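Side-chain contacts in ethyl acetate hydrolase (Pseudomonas veronii, PDB 5EFZ), which hydrolyses ethyl acetate to ethanol and acetate, acting as an esterase in the breakdown of short-chain methyl ketones such as 2-butanone: residues 65-70 with 335-340; 153-158 with 271-276. All blocks are in the same frame, centred on the assembly; numbering follows the deposited sequence.

Contact 1: residues 65-70 with 335-340. With ACT (acetate ion), chain O.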
loop_
_atom_site.group_PDB
_atom_site.type_symbol
_atom_site.label_atom_id
_atom_site.label_comp_id
_atom_site.label_asym_id
_atom_site.label_seq_id
_atom_site.Cartn_x
_atom_site.Cartn_y
_atom_site.Cartn_z
ATOM N N PRO A 65 -16.109 20.671 -2.510
ATOM C CA PRO A 65 -16.152 19.631 -3.562
ATOM C C PRO A 65 -16.189 18.245 -2.951
ATOM O O PRO A 65 -15.898 18.089 -1.776
ATOM C CB PRO A 65 -14.827 19.820 -4.336
ATOM C CG PRO A 65 -14.303 21.197 -3.892
ATOM C CD PRO A 65 -14.787 21.324 -2.447
ATOM N N THR A 66 -16.574 17.238 -3.729
ATOM C CA THR A 66 -16.686 15.880 -3.179
ATOM C C THR A 66 -15.508 15.032 -3.656
ATOM O O THR A 66 -14.779 15.405 -4.607
ATOM C CB THR A 66 -18.035 15.218 -3.595
ATOM O OG1 THR A 66 -18.070 15.113 -5.016
ATOM C CG2 THR A 66 -19.265 16.109 -3.158
ATOM N N TRP A 67 -15.310 13.897 -2.991
ATOM C CA TRP A 67 -14.122 13.101 -3.220
ATOM C C TRP A 67 -14.451 11.856 -4.033
ATOM O O TRP A 67 -15.588 11.661 -4.474
ATOM C CB TRP A 67 -13.465 12.711 -1.883
ATOM C CG TRP A 67 -14.381 12.054 -0.879
ATOM C CD1 TRP A 67 -15.221 10.980 -1.084
ATOM C CD2 TRP A 67 -14.506 12.403 0.512
ATOM N NE1 TRP A 67 -15.878 10.657 0.094
ATOM C CE2 TRP A 67 -15.463 11.519 1.083
ATOM C CE3 TRP A 67 -13.915 13.382 1.322
ATOM C CZ2 TRP A 67 -15.825 11.585 2.437
ATOM C CZ3 TRP A 67 -14.284 13.457 2.665
ATOM C CH2 TRP A 67 -15.228 12.562 3.209
ATOM N N TYR A 68 -13.434 11.029 -4.242
ATOM C CA TYR A 68 -13.587 9.818 -5.050
ATOM C C TYR A 68 -14.652 8.887 -4.463
ATOM O O TYR A 68 -14.556 8.547 -3.302
ATOM C CB TYR A 68 -12.252 9.066 -5.140
ATOM C CG TYR A 68 -12.415 7.723 -5.849
ATOM C CD1 TYR A 68 -12.407 7.640 -7.244
ATOM C CD2 TYR A 68 -12.577 6.541 -5.116
ATOM C CE1 TYR A 68 -12.568 6.407 -7.899
ATOM C CE2 TYR A 68 -12.740 5.292 -5.769
ATOM C CZ TYR A 68 -12.729 5.250 -7.147
ATOM O OH TYR A 68 -12.898 4.035 -7.762
ATOM N N SER A 69 -15.630 8.471 -5.292
ATOM C CA SER A 69 -16.721 7.558 -4.921
ATOM C C SER A 69 -17.755 8.212 -3.991
ATOM O O SER A 69 -18.748 7.594 -3.626
ATOM C CB SER A 69 -16.199 6.239 -4.287
ATOM O OG SER A 69 -15.813 6.425 -2.930
ATOM N N GLY A 70 -17.547 9.481 -3.670
ATOM C CA GLY A 70 -18.353 10.145 -2.665
ATOM C C GLY A 70 -19.428 11.051 -3.241
ATOM O O GLY A 70 -19.478 11.337 -4.456
ATOM N N LEU A 335 -8.539 7.088 4.859
ATOM C CA LEU A 335 -9.994 6.976 5.005
ATOM C C LEU A 335 -10.482 7.461 6.370
ATOM O O LEU A 335 -11.679 7.373 6.669
ATOM C CB LEU A 335 -10.459 5.537 4.750
ATOM C CG LEU A 335 -10.309 5.156 3.274
ATOM C CD1 LEU A 335 -10.669 3.679 3.042
ATOM C CD2 LEU A 335 -11.150 6.098 2.386
ATOM N N GLY A 336 -9.582 8.043 7.165
ATOM C CA GLY A 336 -10.000 8.913 8.264
ATOM C C GLY A 336 -10.866 10.050 7.720
ATOM O O GLY A 336 -11.592 10.684 8.472
ATOM N N LEU A 337 -10.842 10.287 6.405
ATOM C CA LEU A 337 -11.754 11.270 5.813
ATOM C C LEU A 337 -13.215 10.873 6.021
ATOM O O LEU A 337 -14.097 11.726 5.998
ATOM C CB LEU A 337 -11.488 11.447 4.312
ATOM C CG LEU A 337 -10.210 12.198 3.919
ATOM C CD1 LEU A 337 -9.968 12.041 2.412
ATOM C CD2 LEU A 337 -10.306 13.684 4.312
ATOM N N PHE A 338 -13.466 9.574 6.200
ATOM C CA PHE A 338 -14.818 9.060 6.362
ATOM C C PHE A 338 -15.400 9.360 7.760
ATOM O O PHE A 338 -16.540 8.994 8.062
ATOM C CB PHE A 338 -14.836 7.555 6.109
ATOM C CG PHE A 338 -14.818 7.188 4.639
ATOM C CD1 PHE A 338 -14.642 8.172 3.654
ATOM C CD2 PHE A 338 -15.000 5.867 4.244
ATOM C CE1 PHE A 338 -14.635 7.842 2.286
ATOM C CE2 PHE A 338 -15.027 5.527 2.880
ATOM C CZ PHE A 338 -14.839 6.505 1.907
ATOM N N GLY A 339 -14.636 10.035 8.594
ATOM C CA GLY A 339 -15.146 10.419 9.903
ATOM C C GLY A 339 -15.080 9.346 10.981
ATOM O O GLY A 339 -15.814 9.412 11.964
ATOM N N THR A 340 -14.199 8.365 10.814
ATOM C CA THR A 340 -14.009 7.316 11.803
ATOM C C THR A 340 -13.279 7.758 13.080
ATOM O O THR A 340 -13.405 7.120 14.136
ATOM C CB THR A 340 -13.194 6.147 11.184
ATOM O OG1 THR A 340 -12.049 6.693 10.512
ATOM C CG2 THR A 340 -14.064 5.413 10.149
HETATM C C ACT O . -10.731 10.049 -2.187
HETATM O O ACT O . -9.547 9.650 -1.996
HETATM O OXT ACT O . -10.903 11.005 -3.015
HETATM C CH3 ACT O . -11.861 9.427 -1.439
#
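The indole of Trp-67 reaches across to Leu-337 and Phe-338, and each meets a different part of it. Trp-67 CH2 and CZ3 meet Leu-337, whose carbonyl O lies 3.1 Å from Trp-67 CH2, while Leu-337 CB touches Trp-67 CZ3 at 3.8 Å as the two side chains run alongside each other, pointing opposite ways. Phe-338 meets the indole across its fused rings: its CE1 lies 3.8 Å from Trp-67 NE1, and its CD1 lies by CZ2 of the six-membered ring. The two rings are inclined, with planes at 34° and the phenyl centroid 5.7 Å from that of the five-membered ring, so the pair is neither a stack nor a T. Leu-335 CD2 lies over one face of the phenyl ring, near its rim. A chi1 of 53° sets the Trp-67 CG between the backbone N and the carbonyl carbon, sending the indole out from a type II turn that spans Trp-67 to Gly-70; Gly-70, lacking a CB, leaves room for Trp-67 CD1. This loop follows strand 61-65 of the alpha/beta-hydrolase sheet, and its turn carries a backbone N-H into the probable active site. Tyr-68 N donates to OXT of a bound acetate, probably from the crystallisation liquor (2.8 Å, 161°), which is also held by Met-152 N, Ser-151 OG and His-334 NE2, consistent with an oxyanion hole built from the amides of Tyr-68 and Met-152. The methyl of the acetate sits 3.7 Å from Trp-67 CG. With an alanine here in place of Trp-67, Phe-338 and Leu-337 are likely to lose their shared partner, and a gap would probably open beside the acetate methyl. The indole also packs against helix 72-79, touching Ala-74, Met-75, Ile-78 and Tyr-79.

Contact 2: residues 153-158 with 271-276; sequences GAQQTY and WKWQRG
Gln-155, on helix 152-163, faces the last turn of helix 263-274 and the loop beyond it, with its CA 6.2 Å from that of Gly-276. A single side-chain bond joins the two: Gln-155 NE2 donates to the backbone O of Trp-273 at 3.0 Å. It is almost straight, with an N-H...O angle of 174°; the oxygen lies in the plane of the amide and the donor meets a lone pair in the carbonyl plane. The glutamine reaches this far because its chain is extended beyond CG (chi2 -177°). At a helix end such a carbonyl has little backbone to answer it, and here Gly-276 N adds no more than a weak bond of 3.4 Å to Trp-273 O. The same amide nitrogen lies at the edge of the Trp-273 indole, 3.8 Å from CD1, with amide and ring planes 84° apart. The indole is itself anchored by NE1 on Asp-184. Gly-276 completes the seat: its CA is 3.7 Å from Gln-155 NE2, and a CB there would collide with that nitrogen. Gln-155 OE1, 3.6 Å from Trp-273 CA, is buried without a polar partner in the model. Within the glutamine's helix, Thr-157 N and OG1 grip Gly-153 O from opposite faces of its plane. Gly-153 closes the GxSxG sequence, so the contact ties helix 263-274 to the helix that follows the nucleophile elbow, the sharp strand-to-helix turn of alpha/beta hydrolases that presents Ser-151, the probable nucleophile.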
loop_
_atom_site.group_PDB
_atom_site.type_symbol
_atom_site.label_atom_id
_atom_site.label_comp_id
_atom_site.label_asym_id
_atom_site.label_seq_id
_atom_site.Cartn_x
_atom_site.Cartn_y
_atom_site.Cartn_z
ATOM N N GLY A 153 -11.292 16.034 -3.476
ATOM C CA GLY A 153 -11.804 17.330 -3.034
ATOM C C GLY A 153 -10.679 18.354 -2.843
ATOM O O GLY A 153 -10.866 19.535 -3.117
ATOM N N ALA A 154 -9.530 17.893 -2.353
ATOM C CA ALA A 154 -8.323 18.716 -2.217
ATOM C C ALA A 154 -7.732 19.040 -3.593
ATOM O O ALA A 154 -7.232 20.155 -3.840
ATOM C CB ALA A 154 -7.265 17.989 -1.340
ATOM N N GLN A 155 -7.742 18.068 -4.497
ATOM C CA GLN A 155 -7.304 18.360 -5.860
ATOM C C GLN A 155 -8.101 19.499 -6.476
ATOM O O GLN A 155 -7.518 20.399 -7.086
ATOM C CB GLN A 155 -7.468 17.127 -6.742
ATOM C CG GLN A 155 -6.509 15.971 -6.386
ATOM C CD GLN A 155 -6.692 14.811 -7.365
ATOM O OE1 GLN A 155 -7.819 14.367 -7.592
ATOM N NE2 GLN A 155 -5.593 14.366 -7.987
ATOM N N GLN A 156 -9.433 19.466 -6.322
ATOM C CA GLN A 156 -10.258 20.573 -6.809
ATOM C C GLN A 156 -9.982 21.888 -6.062
ATOM O O GLN A 156 -10.070 22.969 -6.640
ATOM C CB GLN A 156 -11.744 20.221 -6.691
ATOM C CG GLN A 156 -12.159 19.080 -7.667
ATOM C CD GLN A 156 -13.492 18.469 -7.289
ATOM O OE1 GLN A 156 -14.553 18.986 -7.660
ATOM N NE2 GLN A 156 -13.446 17.385 -6.503
ATOM N N THR A 157 -9.685 21.789 -4.769
ATOM C CA THR A 157 -9.340 22.963 -3.977
ATOM C C THR A 157 -8.093 23.673 -4.519
ATOM O O THR A 157 -8.094 24.901 -4.694
ATOM C CB THR A 157 -9.154 22.565 -2.488
ATOM O OG1 THR A 157 -10.422 22.120 -1.965
ATOM C CG2 THR A 157 -8.631 23.769 -1.617
ATOM N N TYR A 158 -7.024 22.918 -4.783
ATOM C CA TYR A 158 -5.822 23.493 -5.376
ATOM C C TYR A 158 -6.106 24.098 -6.743
ATOM O O TYR A 158 -5.664 25.208 -7.067
ATOM C CB TYR A 158 -4.729 22.427 -5.514
ATOM C CG TYR A 158 -4.006 22.146 -4.217
ATOM C CD1 TYR A 158 -3.343 23.177 -3.525
ATOM C CD2 TYR A 158 -3.954 20.857 -3.680
ATOM C CE1 TYR A 158 -2.633 22.898 -2.328
ATOM C CE2 TYR A 158 -3.246 20.587 -2.486
ATOM C CZ TYR A 158 -2.598 21.609 -1.833
ATOM O OH TYR A 158 -1.919 21.321 -0.647
ATOM N N TRP A 271 -10.018 8.119 -13.427
ATOM C CA TRP A 271 -9.230 8.717 -14.522
ATOM C C TRP A 271 -8.902 10.167 -14.166
ATOM O O TRP A 271 -7.797 10.673 -14.400
ATOM C CB TRP A 271 -10.021 8.668 -15.853
ATOM C CG TRP A 271 -9.237 9.092 -17.091
ATOM C CD1 TRP A 271 -8.598 8.261 -17.996
ATOM C CD2 TRP A 271 -9.063 10.422 -17.579
ATOM N NE1 TRP A 271 -8.027 9.014 -19.000
ATOM C CE2 TRP A 271 -8.299 10.342 -18.763
ATOM C CE3 TRP A 271 -9.483 11.685 -17.125
ATOM C CZ2 TRP A 271 -7.927 11.471 -19.489
ATOM C CZ3 TRP A 271 -9.103 12.817 -17.842
ATOM C CH2 TRP A 271 -8.344 12.701 -19.017
ATOM N N LYS A 272 -9.901 10.830 -13.605
ATOM C CA LYS A 272 -9.794 12.242 -13.259
ATOM C C LYS A 272 -8.737 12.415 -12.152
ATOM O O LYS A 272 -7.857 13.279 -12.221
ATOM C CB LYS A 272 -11.149 12.768 -12.791
ATOM C CG LYS A 272 -11.159 14.263 -12.466
ATOM C CD LYS A 272 -12.473 14.671 -11.763
ATOM C CE LYS A 272 -13.734 14.216 -12.510
ATOM N NZ LYS A 272 -14.912 14.829 -11.772
ATOM N N TRP A 273 -8.898 11.608 -11.111
ATOM C CA TRP A 273 -7.993 11.598 -9.961
ATOM C C TRP A 273 -6.545 11.402 -10.423
ATOM O O TRP A 273 -5.635 12.117 -9.984
ATOM C CB TRP A 273 -8.458 10.483 -9.000
ATOM C CG TRP A 273 -7.549 10.042 -7.863
ATOM C CD1 TRP A 273 -6.444 10.675 -7.335
ATOM C CD2 TRP A 273 -7.702 8.816 -7.131
ATOM N NE1 TRP A 273 -5.901 9.886 -6.309
ATOM C CE2 TRP A 273 -6.666 8.752 -6.173
ATOM C CE3 TRP A 273 -8.617 7.761 -7.214
ATOM C CZ2 TRP A 273 -6.525 7.659 -5.289
ATOM C CZ3 TRP A 273 -8.470 6.671 -6.340
ATOM C CH2 TRP A 273 -7.435 6.640 -5.393
ATOM N N GLN A 274 -6.322 10.431 -11.309
ATOM C CA GLN A 274 -4.966 10.166 -11.805
ATOM C C GLN A 274 -4.255 11.381 -12.398
ATOM O O GLN A 274 -3.026 11.459 -12.406
ATOM C CB GLN A 274 -5.016 9.091 -12.900
ATOM C CG GLN A 274 -5.190 7.685 -12.368
ATOM C CD GLN A 274 -5.141 6.656 -13.484
ATOM O OE1 GLN A 274 -5.821 6.809 -14.511
ATOM N NE2 GLN A 274 -4.320 5.604 -13.308
ATOM N N ARG A 275 -5.039 12.294 -12.951
ATOM C CA ARG A 275 -4.473 13.375 -13.776
ATOM C C ARG A 275 -4.563 14.762 -13.165
ATOM O O ARG A 275 -4.197 15.738 -13.820
ATOM C CB ARG A 275 -5.157 13.355 -15.140
ATOM C CG ARG A 275 -4.585 12.237 -16.036
ATOM C CD ARG A 275 -5.549 11.787 -17.100
ATOM N NE ARG A 275 -4.996 10.609 -17.790
ATOM C CZ ARG A 275 -5.136 9.359 -17.346
ATOM N NH1 ARG A 275 -5.825 9.106 -16.233
ATOM N NH2 ARG A 275 -4.572 8.360 -18.005
ATOM N N GLY A 276 -5.004 14.846 -11.909
ATOM C CA GLY A 276 -5.042 16.149 -11.219
ATOM C C GLY A 276 -3.660 16.809 -11.296
ATOM O O GLY A 276 -2.668 16.217 -10.888
#

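The centres of the two contacts lie about 13 Å apart, and both lie close to Ser-151, the probable nucleophile. Along the chain the order is 65-70, 153-158, 271-276, 335-340, so contact 2 falls entirely between the two halves of contact 1. Strands 61-65 and 146-150, which lead into the first two segments, are neighbours in the central sheet. The contacts also touch directly: Thr-66 O lies 3.0 Å from Gln-156 NE2, a probable but weak hydrogen bond, and the rings of Tyr-68 and Trp-273 meet at about 50°. Loops and helices far apart in sequence thus meet around the probable catalytic serine, as is common in alpha/beta hydrolases.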